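Local coordinates for protein hydrogen peroxide-inducible genes activator (Corynebacterium glutamicum, PDB 6G1D) that probably senses hydrogen peroxide through a redox-reactive regulatory domain and, as a LysR-type transcription factor, adjusts gene expression in response, at residues 101-114 / 147-159. The protein carries 1 engineered substitution. Sequence-based numbering, arbitrary orientation.
Sequences PLTVGIIPTAAPYI and DGAIDVAMMALPS. With SO4 (sulfate ion), chain M.
Met154 stretches out fully, with CG anti to the backbone N (chi1 -177°) and an extended chain beyond, which carries its CE to Ala110 CB and Ile114 CG2, 4.1 Å from each; Asp151 instead folds CG beside its own N (chi1 -62°), turning its carboxylate to strand 100-106. Met154 lies on strand 152-156, in the parallel part of the sheet of the LysR substrate-binding domain, a periplasmic-binding-protein-like fold; Asp151 stands just ahead of that strand. Helix 138-147 makes the beta-alpha-beta crossover from strand 129-135 to strand 152-156, passing strand 100-106, which lies between them. Slim, flexible methionine can thread its end against Ala110 and the first turn of helix 111-125, and the small Ala110 lets its methyl approach. On the same face Ile106 CG2 meets Met154 CB at 4.2 Å, a beta-branched side chain that favours extended backbone.

The strands are joined in parallel fashion: Val152 O accepts from Gly105 N, and Gly105 O from Met154 N, both at 2.8 Å. Gly105 has no side chain, which leaves room for Ile150 CD1 to lie 3.9 Å from its CA. Where pairing begins, Asp151 replaces a backbone acceptor: its OD1 takes the Thr103 N-H on the anti side, somewhat out of the carboxylate plane but nearly straight (176°), while Asp151 N bonds back to Thr103 O. OD2 faces Arg292 in a long, weak ion pair.

Past the strand, Ile107 CG2 packs on Met155 CB at 3.7 Å. Thr109, in the loop before helix 111-125, meets a sulfate, most likely picked up from the crystallisation solution and held jointly with His207, Ser208 and Leu209; its O1 accepts from Thr109 N at 2.9 Å.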
loop_
_atom_site.group_PDB
_atom_site.type_symbol
_atom_site.label_atom_id
_atom_site.label_comp_id
_atom_site.label_asym_id
_atom_site.label_seq_id
_atom_site.Cartn_x
_atom_site.Cartn_y
_atom_site.Cartn_z
ATOM N N PRO B 101 -27.795 8.023 11.613
ATOM C CA PRO B 101 -26.606 7.276 11.218
ATOM C C PRO B 101 -26.124 6.326 12.293
ATOM O O PRO B 101 -26.156 6.645 13.467
ATOM C CB PRO B 101 -25.549 8.367 10.995
ATOM C CG PRO B 101 -26.316 9.580 10.672
ATOM C CD PRO B 101 -27.600 9.469 11.437
ATOM N N LEU B 102 -25.716 5.144 11.864
ATOM C CA LEU B 102 -24.987 4.208 12.690
ATOM C C LEU B 102 -23.994 3.572 11.744
ATOM O O LEU B 102 -24.394 2.971 10.763
ATOM C CB LEU B 102 -25.927 3.150 13.266
ATOM C CG LEU B 102 -25.292 2.103 14.187
ATOM C CD1 LEU B 102 -24.823 2.751 15.488
ATOM C CD2 LEU B 102 -26.257 0.958 14.445
ATOM N N THR B 103 -22.714 3.695 12.040
ATOM C CA THR B 103 -21.692 3.062 11.245
ATOM C C THR B 103 -21.260 1.792 11.957
ATOM O O THR B 103 -20.779 1.830 13.101
ATOM C CB THR B 103 -20.532 4.024 11.020
ATOM O OG1 THR B 103 -21.053 5.173 10.376
ATOM C CG2 THR B 103 -19.455 3.369 10.093
ATOM N N VAL B 104 -21.412 0.664 11.266
ATOM C CA VAL B 104 -21.147 -0.652 11.825
ATOM C C VAL B 104 -19.961 -1.263 11.077
ATOM O O VAL B 104 -19.977 -1.393 9.865
ATOM C CB VAL B 104 -22.392 -1.547 11.672
ATOM C CG1 VAL B 104 -22.161 -2.905 12.285
ATOM C CG2 VAL B 104 -23.594 -0.903 12.373
ATOM N N GLY B 105 -18.919 -1.598 11.820
ATOM C CA GLY B 105 -17.777 -2.329 11.288
ATOM C C GLY B 105 -18.098 -3.811 11.422
ATOM O O GLY B 105 -18.654 -4.231 12.436
ATOM N N ILE B 106 -17.770 -4.599 10.394
ATOM C CA ILE B 106 -17.957 -6.047 10.480
ATOM C C ILE B 106 -16.792 -6.760 9.820
ATOM O O ILE B 106 -16.370 -6.361 8.746
ATOM C CB ILE B 106 -19.245 -6.517 9.790
ATOM C CG1 ILE B 106 -20.450 -5.654 10.176
ATOM C CG2 ILE B 106 -19.512 -7.982 10.105
ATOM C CD1 ILE B 106 -21.750 -5.996 9.436
ATOM N N ILE B 107 -16.328 -7.834 10.461
ATOM C CA ILE B 107 -15.272 -8.676 9.905
ATOM C C ILE B 107 -15.722 -9.398 8.605
ATOM O O ILE B 107 -16.912 -9.740 8.455
ATOM C CB ILE B 107 -14.724 -9.680 10.938
ATOM C CG1 ILE B 107 -15.802 -10.649 11.430
ATOM C CG2 ILE B 107 -14.095 -8.949 12.125
ATOM C CD1 ILE B 107 -15.257 -11.764 12.282
ATOM N N PRO B 108 -14.793 -9.589 7.649
ATOM C CA PRO B 108 -15.195 -10.074 6.325
ATOM C C PRO B 108 -15.786 -11.484 6.263
ATOM O O PRO B 108 -16.497 -11.787 5.306
ATOM C CB PRO B 108 -13.895 -10.051 5.511
ATOM C CG PRO B 108 -12.917 -9.267 6.282
ATOM C CD PRO B 108 -13.377 -9.156 7.686
ATOM N N THR B 109 -15.473 -12.334 7.240
ATOM C CA THR B 109 -16.034 -13.675 7.293
ATOM C C THR B 109 -17.351 -13.757 8.072
ATOM O O THR B 109 -17.830 -14.857 8.305
ATOM C CB THR B 109 -15.030 -14.711 7.871
ATOM O OG1 THR B 109 -14.797 -14.455 9.257
ATOM C CG2 THR B 109 -13.727 -14.691 7.072
ATOM N N ALA B 110 -17.883 -12.618 8.522
ATOM C CA ALA B 110 -19.252 -12.539 9.014
ATOM C C ALA B 110 -20.154 -11.645 8.164
ATOM O O ALA B 110 -21.325 -12.002 7.944
ATOM C CB ALA B 110 -19.275 -12.082 10.453
ATOM N N ALA B 111 -19.613 -10.526 7.658
ATOM C CA ALA B 111 -20.406 -9.485 6.989
ATOM C C ALA B 111 -21.400 -9.943 5.905
ATOM O O ALA B 111 -22.575 -9.718 6.023
ATOM C CB ALA B 111 -19.474 -8.431 6.385
ATOM N N PRO B 112 -20.903 -10.597 4.836
ATOM C CA PRO B 112 -21.807 -10.914 3.748
ATOM C C PRO B 112 -22.931 -11.866 4.160
ATOM O O PRO B 112 -23.954 -11.886 3.504
ATOM C CB PRO B 112 -20.876 -11.519 2.697
ATOM C CG PRO B 112 -19.683 -12.011 3.488
ATOM C CD PRO B 112 -19.515 -11.025 4.568
ATOM N N TYR B 113 -22.758 -12.604 5.250
ATOM C CA TYR B 113 -23.665 -13.661 5.658
ATOM C C TYR B 113 -24.685 -13.180 6.675
ATOM O O TYR B 113 -25.802 -13.707 6.737
ATOM C CB TYR B 113 -22.866 -14.847 6.184
ATOM C CG TYR B 113 -21.674 -15.161 5.321
ATOM C CD1 TYR B 113 -20.425 -15.250 5.873
ATOM C CD2 TYR B 113 -21.786 -15.316 3.941
ATOM C CE1 TYR B 113 -19.296 -15.487 5.078
ATOM C CE2 TYR B 113 -20.684 -15.578 3.154
ATOM C CZ TYR B 113 -19.430 -15.637 3.753
ATOM O OH TYR B 113 -18.294 -15.876 3.020
ATOM N N ILE B 114 -24.330 -12.155 7.448
ATOM C CA ILE B 114 -25.241 -11.562 8.415
ATOM C C ILE B 114 -26.032 -10.379 7.800
ATOM O O ILE B 114 -27.171 -10.092 8.235
ATOM C CB ILE B 114 -24.495 -11.154 9.705
ATOM C CG1 ILE B 114 -25.465 -11.036 10.911
ATOM C CG2 ILE B 114 -23.665 -9.904 9.512
ATOM C CD1 ILE B 114 -25.946 -12.382 11.468
ATOM N N ASP B 147 -10.719 5.728 16.964
ATOM C CA ASP B 147 -10.726 7.082 16.355
ATOM C C ASP B 147 -12.129 7.661 16.174
ATOM O O ASP B 147 -12.271 8.814 15.773
ATOM C CB ASP B 147 -10.079 7.082 14.954
ATOM C CG ASP B 147 -8.622 6.633 14.956
ATOM O OD1 ASP B 147 -7.929 6.798 15.991
ATOM O OD2 ASP B 147 -8.191 6.085 13.915
ATOM N N GLY B 148 -13.159 6.872 16.446
ATOM C CA GLY B 148 -14.536 7.321 16.288
ATOM C C GLY B 148 -15.069 7.230 14.865
ATOM O O GLY B 148 -16.145 7.706 14.608
ATOM N N ALA B 149 -14.341 6.587 13.949
ATOM C CA ALA B 149 -14.764 6.511 12.546
ATOM C C ALA B 149 -15.842 5.467 12.324
ATOM O O ALA B 149 -16.506 5.513 11.309
ATOM C CB ALA B 149 -13.573 6.235 11.627
ATOM N N ILE B 150 -15.955 4.500 13.235
ATOM C CA ILE B 150 -17.141 3.649 13.335
ATOM C C ILE B 150 -17.660 3.684 14.761
ATOM O O ILE B 150 -16.919 4.008 15.690
ATOM C CB ILE B 150 -16.888 2.195 12.881
ATOM C CG1 ILE B 150 -16.004 1.447 13.878
ATOM C CG2 ILE B 150 -16.267 2.164 11.484
ATOM C CD1 ILE B 150 -15.531 0.075 13.439
ATOM N N ASP B 151 -18.925 3.314 14.919
ATOM C CA ASP B 151 -19.614 3.330 16.222
ATOM C C ASP B 151 -19.524 2.002 16.968
ATOM O O ASP B 151 -19.314 1.952 18.198
ATOM C CB ASP B 151 -21.088 3.716 16.018
ATOM C CG ASP B 151 -21.248 5.166 15.422
ATOM O OD1 ASP B 151 -22.046 5.282 14.452
ATOM O OD2 ASP B 151 -20.698 6.222 15.929
ATOM N N VAL B 152 -19.707 0.916 16.222
ATOM C CA VAL B 152 -19.652 -0.426 16.796
ATOM C C VAL B 152 -18.931 -1.345 15.805
ATOM O O VAL B 152 -18.883 -1.051 14.616
ATOM C CB VAL B 152 -21.045 -1.002 17.106
ATOM C CG1 VAL B 152 -21.705 -0.249 18.208
ATOM C CG2 VAL B 152 -21.935 -1.019 15.883
ATOM N N ALA B 153 -18.386 -2.448 16.311
ATOM C CA ALA B 153 -17.755 -3.433 15.461
ATOM C C ALA B 153 -18.224 -4.829 15.850
ATOM O O ALA B 153 -18.199 -5.193 17.024
ATOM C CB ALA B 153 -16.257 -3.309 15.565
ATOM N N MET B 154 -18.534 -5.610 14.855
ATOM C CA MET B 154 -18.913 -6.965 15.048
ATOM C C MET B 154 -17.718 -7.848 14.712
ATOM O O MET B 154 -17.312 -7.891 13.620
ATOM C CB MET B 154 -20.102 -7.277 14.171
ATOM C CG MET B 154 -20.659 -8.661 14.320
ATOM S SD MET B 154 -22.072 -8.983 13.263
ATOM C CE MET B 154 -21.975 -10.693 13.198
ATOM N N MET B 155 -17.151 -8.514 15.684
ATOM C CA MET B 155 -15.974 -9.343 15.495
ATOM C C MET B 155 -16.007 -10.516 16.435
ATOM O O MET B 155 -16.853 -10.577 17.336
ATOM C CB MET B 155 -14.705 -8.495 15.758
ATOM C CG MET B 155 -14.532 -8.080 17.200
ATOM S SD MET B 155 -13.248 -6.787 17.353
ATOM C CE MET B 155 -14.366 -5.429 17.093
ATOM N N ALA B 156 -14.960 -11.337 16.380
ATOM C CA ALA B 156 -14.777 -12.407 17.359
ATOM C C ALA B 156 -14.256 -11.857 18.688
ATOM O O ALA B 156 -13.495 -10.881 18.723
ATOM C CB ALA B 156 -13.860 -13.481 16.827
ATOM N N LEU B 157 -14.716 -12.463 19.776
ATOM C CA LEU B 157 -14.292 -12.109 21.102
ATOM C C LEU B 157 -13.323 -13.152 21.637
ATOM O O LEU B 157 -13.402 -14.315 21.234
ATOM C CB LEU B 157 -15.512 -12.068 22.022
ATOM C CG LEU B 157 -16.594 -11.064 21.677
ATOM C CD1 LEU B 157 -17.561 -11.005 22.867
ATOM C CD2 LEU B 157 -16.043 -9.696 21.348
ATOM N N PRO B 158 -12.443 -12.763 22.583
ATOM C CA PRO B 158 -12.246 -11.410 23.121
ATOM C C PRO B 158 -11.527 -10.456 22.138
ATOM O O PRO B 158 -10.703 -10.884 21.361
ATOM C CB PRO B 158 -11.408 -11.640 24.373
ATOM C CG PRO B 158 -10.683 -12.914 24.098
ATOM C CD PRO B 158 -11.597 -13.756 23.268
ATOM N N SER B 159 -11.886 -9.182 22.171
ATOM C CA SER B 159 -11.241 -8.161 21.359
ATOM C C SER B 159 -9.827 -7.863 21.860
ATOM O O SER B 159 -8.966 -7.467 21.086
ATOM C CB SER B 159 -12.058 -6.868 21.362
ATOM O OG SER B 159 -11.895 -6.172 22.592
HETATM S S SO4 M . -12.033 -12.343 9.582
HETATM O O1 SO4 M . -13.695 -12.376 9.517
HETATM O O2 SO4 M . -11.278 -11.295 10.698
HETATM O O3 SO4 M . -11.676 -13.946 9.867
HETATM O O4 SO4 M . -11.609 -11.863 8.097
#